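Local coordinates for protein quinoline 2-oxidoreductase large subunit (Pseudomonas putida, PDB 1T3Q) that probably hydroxylates quinoline at carbon 2, as the molybdenum-bearing large subunit of an enzyme of the xanthine dehydrogenase family, at residues 43-57 with 107-121. Sequence-based numbering, arbitrary orientation.
With SO4 (sulfate ion), chain M.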
loop_
_atom_site.group_PDB
_atom_site.type_symbol
_atom_site.label_atom_id
_atom_site.label_comp_id
_atom_site.label_asym_id
_atom_site.label_seq_id
_atom_site.Cartn_x
_atom_site.Cartn_y
_atom_site.Cartn_z
ATOM N N LEU B 43 -15.601 -2.173 3.728
ATOM C CA LEU B 43 -16.973 -2.682 3.757
ATOM C C LEU B 43 -17.145 -3.760 2.687
ATOM O O LEU B 43 -16.300 -3.904 1.792
ATOM C CB LEU B 43 -17.977 -1.542 3.536
ATOM C CG LEU B 43 -18.053 -0.511 4.664
ATOM C CD1 LEU B 43 -18.901 0.673 4.229
ATOM C CD2 LEU B 43 -18.632 -1.168 5.916
ATOM N N HIS B 44 -18.247 -4.502 2.767
ATOM C CA HIS B 44 -18.501 -5.604 1.850
ATOM C C HIS B 44 -19.803 -5.514 1.072
ATOM O O HIS B 44 -20.843 -5.136 1.616
ATOM C CB HIS B 44 -18.482 -6.909 2.639
ATOM C CG HIS B 44 -17.233 -7.097 3.439
ATOM N ND1 HIS B 44 -16.219 -7.943 3.046
ATOM C CD2 HIS B 44 -16.809 -6.503 4.581
ATOM C CE1 HIS B 44 -15.223 -7.862 3.911
ATOM N NE2 HIS B 44 -15.556 -6.995 4.851
ATOM N N VAL B 45 -19.748 -5.883 -0.202
ATOM C CA VAL B 45 -20.947 -5.838 -1.028
ATOM C C VAL B 45 -21.466 -7.238 -1.339
ATOM O O VAL B 45 -20.688 -8.184 -1.497
ATOM C CB VAL B 45 -20.686 -5.078 -2.360
ATOM C CG1 VAL B 45 -19.709 -5.847 -3.227
ATOM C CG2 VAL B 45 -22.002 -4.857 -3.107
ATOM N N ALA B 46 -22.791 -7.365 -1.383
ATOM C CA ALA B 46 -23.460 -8.619 -1.722
ATOM C C ALA B 46 -24.505 -8.225 -2.752
ATOM O O ALA B 46 -24.950 -7.075 -2.770
ATOM C CB ALA B 46 -24.130 -9.228 -0.509
ATOM N N SER B 47 -24.905 -9.165 -3.598
ATOM C CA SER B 47 -25.877 -8.855 -4.636
ATOM C C SER B 47 -27.134 -9.712 -4.644
ATOM O O SER B 47 -27.111 -10.892 -4.283
ATOM C CB SER B 47 -25.213 -8.976 -6.015
ATOM O OG SER B 47 -24.092 -8.115 -6.125
ATOM N N LEU B 48 -28.240 -9.094 -5.041
ATOM C CA LEU B 48 -29.503 -9.802 -5.191
ATOM C C LEU B 48 -29.624 -9.867 -6.709
ATOM O O LEU B 48 -29.487 -8.846 -7.390
ATOM C CB LEU B 48 -30.677 -9.007 -4.615
ATOM C CG LEU B 48 -32.049 -9.615 -4.934
ATOM C CD1 LEU B 48 -32.133 -11.037 -4.380
ATOM C CD2 LEU B 48 -33.156 -8.745 -4.341
ATOM N N ARG B 49 -29.868 -11.058 -7.238
ATOM C CA ARG B 49 -29.960 -11.239 -8.678
ATOM C C ARG B 49 -31.339 -11.654 -9.159
ATOM O O ARG B 49 -32.176 -12.120 -8.383
ATOM C CB ARG B 49 -28.932 -12.277 -9.119
ATOM C CG ARG B 49 -27.518 -11.885 -8.746
ATOM C CD ARG B 49 -26.536 -13.030 -8.881
ATOM N NE ARG B 49 -25.213 -12.587 -8.447
ATOM C CZ ARG B 49 -24.340 -11.957 -9.224
ATOM N NH1 ARG B 49 -24.637 -11.701 -10.492
ATOM N NH2 ARG B 49 -23.178 -11.559 -8.724
ATOM N N SER B 50 -31.555 -11.480 -10.457
ATOM C CA SER B 50 -32.809 -11.836 -11.091
ATOM C C SER B 50 -32.989 -13.348 -11.131
ATOM O O SER B 50 -32.062 -14.092 -11.466
ATOM C CB SER B 50 -32.849 -11.278 -12.519
ATOM O OG SER B 50 -33.928 -11.830 -13.252
ATOM N N PRO B 51 -34.185 -13.826 -10.762
ATOM C CA PRO B 51 -34.463 -15.263 -10.774
ATOM C C PRO B 51 -35.154 -15.637 -12.084
ATOM O O PRO B 51 -35.527 -16.793 -12.301
ATOM C CB PRO B 51 -35.370 -15.434 -9.562
ATOM C CG PRO B 51 -36.198 -14.187 -9.627
ATOM C CD PRO B 51 -35.195 -13.100 -9.966
ATOM N N PHE B 52 -35.314 -14.647 -12.958
ATOM C CA PHE B 52 -35.971 -14.852 -14.246
ATOM C C PHE B 52 -35.100 -14.446 -15.424
ATOM O O PHE B 52 -34.321 -13.496 -15.339
ATOM C CB PHE B 52 -37.283 -14.061 -14.307
ATOM C CG PHE B 52 -38.270 -14.443 -13.244
ATOM C CD1 PHE B 52 -38.520 -13.595 -12.171
ATOM C CD2 PHE B 52 -38.940 -15.663 -13.307
ATOM C CE1 PHE B 52 -39.426 -13.956 -11.171
ATOM C CE2 PHE B 52 -39.846 -16.034 -12.314
ATOM C CZ PHE B 52 -40.090 -15.179 -11.244
ATOM N N ALA B 53 -35.259 -15.161 -16.533
ATOM C CA ALA B 53 -34.495 -14.892 -17.745
ATOM C C ALA B 53 -34.885 -13.545 -18.349
ATOM O O ALA B 53 -34.044 -12.834 -18.899
ATOM C CB ALA B 53 -34.718 -16.007 -18.760
ATOM N N HIS B 54 -36.164 -13.200 -18.247
ATOM C CA HIS B 54 -36.651 -11.933 -18.781
ATOM C C HIS B 54 -37.885 -11.535 -17.981
ATOM O O HIS B 54 -38.883 -12.254 -17.972
ATOM C CB HIS B 54 -37.014 -12.084 -20.257
ATOM C CG HIS B 54 -37.208 -10.780 -20.965
ATOM N ND1 HIS B 54 -37.848 -10.682 -22.183
ATOM C CD2 HIS B 54 -36.825 -9.522 -20.640
ATOM C CE1 HIS B 54 -37.851 -9.420 -22.575
ATOM N NE2 HIS B 54 -37.236 -8.696 -21.657
ATOM N N ALA B 55 -37.817 -10.394 -17.308
ATOM C CA ALA B 55 -38.943 -9.961 -16.492
ATOM C C ALA B 55 -38.958 -8.474 -16.219
ATOM O O ALA B 55 -37.913 -7.829 -16.131
ATOM C CB ALA B 55 -38.937 -10.718 -15.166
ATOM N N ARG B 56 -40.161 -7.929 -16.092
ATOM C CA ARG B 56 -40.306 -6.522 -15.780
ATOM C C ARG B 56 -40.213 -6.439 -14.261
ATOM O O ARG B 56 -40.712 -7.315 -13.554
ATOM C CB ARG B 56 -41.671 -6.008 -16.246
ATOM C CG ARG B 56 -41.869 -4.515 -16.059
ATOM C CD ARG B 56 -43.167 -4.065 -16.713
ATOM N NE ARG B 56 -44.349 -4.436 -15.937
ATOM C CZ ARG B 56 -44.757 -3.794 -14.846
ATOM N NH1 ARG B 56 -45.843 -4.201 -14.204
ATOM N NH2 ARG B 56 -44.082 -2.741 -14.398
ATOM N N ILE B 57 -39.550 -5.406 -13.759
ATOM C CA ILE B 57 -39.430 -5.227 -12.324
ATOM C C ILE B 57 -40.540 -4.268 -11.911
ATOM O O ILE B 57 -40.424 -3.053 -12.086
ATOM C CB ILE B 57 -38.057 -4.630 -11.942
ATOM C CG1 ILE B 57 -36.940 -5.572 -12.408
ATOM C CG2 ILE B 57 -37.979 -4.427 -10.437
ATOM C CD1 ILE B 57 -35.542 -5.046 -12.152
ATOM N N GLY B 107 -35.948 -1.631 -13.965
ATOM C CA GLY B 107 -37.249 -1.751 -14.597
ATOM C C GLY B 107 -37.447 -3.072 -15.317
ATOM O O GLY B 107 -38.574 -3.538 -15.470
ATOM N N VAL B 108 -36.352 -3.682 -15.761
ATOM C CA VAL B 108 -36.433 -4.958 -16.463
ATOM C C VAL B 108 -35.120 -5.725 -16.318
ATOM O O VAL B 108 -34.050 -5.121 -16.267
ATOM C CB VAL B 108 -36.722 -4.741 -17.971
ATOM C CG1 VAL B 108 -35.620 -3.908 -18.597
ATOM C CG2 VAL B 108 -36.852 -6.074 -18.685
ATOM N N THR B 109 -35.208 -7.048 -16.223
ATOM C CA THR B 109 -34.011 -7.881 -16.123
ATOM C C THR B 109 -33.953 -8.688 -17.411
ATOM O O THR B 109 -34.991 -9.076 -17.948
ATOM C CB THR B 109 -34.052 -8.827 -14.894
ATOM O OG1 THR B 109 -35.157 -9.736 -14.998
ATOM C CG2 THR B 109 -34.197 -8.014 -13.618
ATOM N N ARG B 110 -32.748 -8.947 -17.911
ATOM C CA ARG B 110 -32.621 -9.665 -19.170
ATOM C C ARG B 110 -31.904 -11.011 -19.144
ATOM O O ARG B 110 -31.555 -11.550 -20.189
ATOM C CB ARG B 110 -31.990 -8.741 -20.201
ATOM C CG ARG B 110 -32.747 -7.415 -20.340
ATOM C CD ARG B 110 -32.276 -6.637 -21.547
ATOM N NE ARG B 110 -33.031 -5.407 -21.764
ATOM C CZ ARG B 110 -32.734 -4.229 -21.223
ATOM N NH1 ARG B 110 -33.485 -3.169 -21.493
ATOM N NH2 ARG B 110 -31.683 -4.103 -20.422
ATOM N N PHE B 111 -31.685 -11.547 -17.950
ATOM C CA PHE B 111 -31.082 -12.866 -17.806
ATOM C C PHE B 111 -30.995 -13.263 -16.341
ATOM O O PHE B 111 -30.834 -12.415 -15.465
ATOM C CB PHE B 111 -29.706 -12.942 -18.505
ATOM C CG PHE B 111 -28.596 -12.204 -17.804
ATOM C CD1 PHE B 111 -27.850 -12.827 -16.802
ATOM C CD2 PHE B 111 -28.262 -10.907 -18.172
ATOM C CE1 PHE B 111 -26.792 -12.169 -16.183
ATOM C CE2 PHE B 111 -27.200 -10.235 -17.555
ATOM C CZ PHE B 111 -26.463 -10.867 -16.560
ATOM N N VAL B 112 -31.163 -14.553 -16.077
ATOM C CA VAL B 112 -31.084 -15.058 -14.718
ATOM C C VAL B 112 -29.676 -14.780 -14.230
ATOM O O VAL B 112 -28.703 -15.191 -14.865
ATOM C CB VAL B 112 -31.349 -16.574 -14.666
ATOM C CG1 VAL B 112 -31.128 -17.096 -13.252
ATOM C CG2 VAL B 112 -32.772 -16.862 -15.116
ATOM N N GLY B 113 -29.572 -14.067 -13.115
ATOM C CA GLY B 113 -28.271 -13.738 -12.565
ATOM C C GLY B 113 -27.922 -12.267 -12.658
ATOM O O GLY B 113 -26.970 -11.819 -12.017
ATOM N N GLU B 114 -28.673 -11.501 -13.452
ATOM C CA GLU B 114 -28.385 -10.074 -13.570
ATOM C C GLU B 114 -28.625 -9.437 -12.209
ATOM O O GLU B 114 -29.551 -9.812 -11.503
ATOM C CB GLU B 114 -29.288 -9.417 -14.621
ATOM C CG GLU B 114 -28.879 -7.997 -14.975
ATOM C CD GLU B 114 -29.634 -7.454 -16.181
ATOM O OE1 GLU B 114 -29.078 -6.574 -16.880
ATOM O OE2 GLU B 114 -30.778 -7.903 -16.429
ATOM N N ILE B 115 -27.790 -8.476 -11.836
ATOM C CA ILE B 115 -27.931 -7.824 -10.543
ATOM C C ILE B 115 -29.123 -6.865 -10.540
ATOM O O ILE B 115 -29.291 -6.079 -11.465
ATOM C CB ILE B 115 -26.652 -7.043 -10.184
ATOM C CG1 ILE B 115 -25.426 -7.953 -10.335
ATOM C CG2 ILE B 115 -26.744 -6.528 -8.759
ATOM C CD1 ILE B 115 -24.103 -7.218 -10.209
ATOM N N VAL B 116 -29.949 -6.937 -9.501
ATOM C CA VAL B 116 -31.108 -6.055 -9.397
ATOM C C VAL B 116 -30.970 -5.139 -8.186
ATOM O O VAL B 116 -31.658 -4.123 -8.075
ATOM C CB VAL B 116 -32.427 -6.856 -9.293
ATOM C CG1 VAL B 116 -32.563 -7.779 -10.493
ATOM C CG2 VAL B 116 -32.470 -7.646 -8.000
ATOM N N ALA B 117 -30.073 -5.505 -7.277
ATOM C CA ALA B 117 -29.828 -4.709 -6.085
ATOM C C ALA B 117 -28.513 -5.106 -5.436
ATOM O O ALA B 117 -28.098 -6.260 -5.518
ATOM C CB ALA B 117 -30.972 -4.886 -5.084
ATOM N N VAL B 118 -27.852 -4.140 -4.806
ATOM C CA VAL B 118 -26.601 -4.405 -4.111
ATOM C C VAL B 118 -26.686 -3.887 -2.683
ATOM O O VAL B 118 -27.332 -2.870 -2.404
ATOM C CB VAL B 118 -25.383 -3.753 -4.810
ATOM C CG1 VAL B 118 -25.112 -4.454 -6.129
ATOM C CG2 VAL B 118 -25.628 -2.265 -5.028
ATOM N N VAL B 119 -26.036 -4.604 -1.776
ATOM C CA VAL B 119 -26.017 -4.229 -0.376
ATOM C C VAL B 119 -24.573 -4.128 0.095
ATOM O O VAL B 119 -23.754 -5.001 -0.199
ATOM C CB VAL B 119 -26.728 -5.286 0.501
ATOM C CG1 VAL B 119 -26.610 -4.904 1.973
ATOM C CG2 VAL B 119 -28.201 -5.422 0.088
ATOM N N VAL B 120 -24.259 -3.050 0.801
ATOM C CA VAL B 120 -22.926 -2.876 1.359
ATOM C C VAL B 120 -23.101 -2.958 2.873
ATOM O O VAL B 120 -23.928 -2.247 3.454
ATOM C CB VAL B 120 -22.318 -1.519 0.971
ATOM C CG1 VAL B 120 -20.989 -1.322 1.686
ATOM C CG2 VAL B 120 -22.101 -1.467 -0.542
ATOM N N ALA B 121 -22.336 -3.836 3.515
ATOM C CA ALA B 121 -22.446 -4.006 4.958
ATOM C C ALA B 121 -21.090 -4.280 5.614
ATOM O O ALA B 121 -20.071 -4.396 4.937
ATOM C CB ALA B 121 -23.425 -5.140 5.271
HETATM S S SO4 M . -32.211 -0.247 -19.594
HETATM O O1 SO4 M . -33.297 -0.417 -20.579
HETATM O O2 SO4 M . -32.779 -0.216 -18.233
HETATM O O3 SO4 M . -31.258 -1.370 -19.709
HETATM O O4 SO4 M . -31.508 1.023 -19.850
HETATM O O HOH W 1 -35.309 -6.650 -22.922
#
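With CG anti to its carbonyl carbon (chi1 -58°) and the chain extended from CG to NE, Arg-49 lays its side chain along the Gly-113 carbonyl, whereas Ser-50, its OG turned away from its own N (chi1 168°), meets Thr-109. Both lie where two antiparallel pairings of the a/b hammerhead domain meet: strand 43-49 with 115-121, and 55-57 with 108-109. In the longer pairing, His-44, Ala-46 and Leu-48 bond through their backbones to Ala-121, Val-119 and Ala-117. A classic beta bulge shifts the register by one, Val-116 and Ala-117 both facing Leu-48, before Arg-49 pairs with Ile-115; Val-116 N reaches Leu-48 O at 2.9 Å and Val-116 CG2 packs against Leu-48 CG. Past the bulge, Ser-50 N bonds to Glu-114 O and Ser-50 O accepts Gly-113 N of the type II turn 111-114. Arg-49 NH1 meets Gly-113 O at 2.8 Å, within the guanidinium plane, and Ile-115 CG1 lies over one face; NH2 forms a salt bridge with Glu-287. A leucine in place of Arg-49 would probably leave the Gly-113 carbonyl without this donor and Glu-287 without its cation. Ile-57 CD1 touches Thr-109 CG2, while Thr-109 OG1 donates to Ser-50 OG (3.0 Å). Ser-50 OG itself donates to a lone pair of Phe-52 O at 2.7 Å.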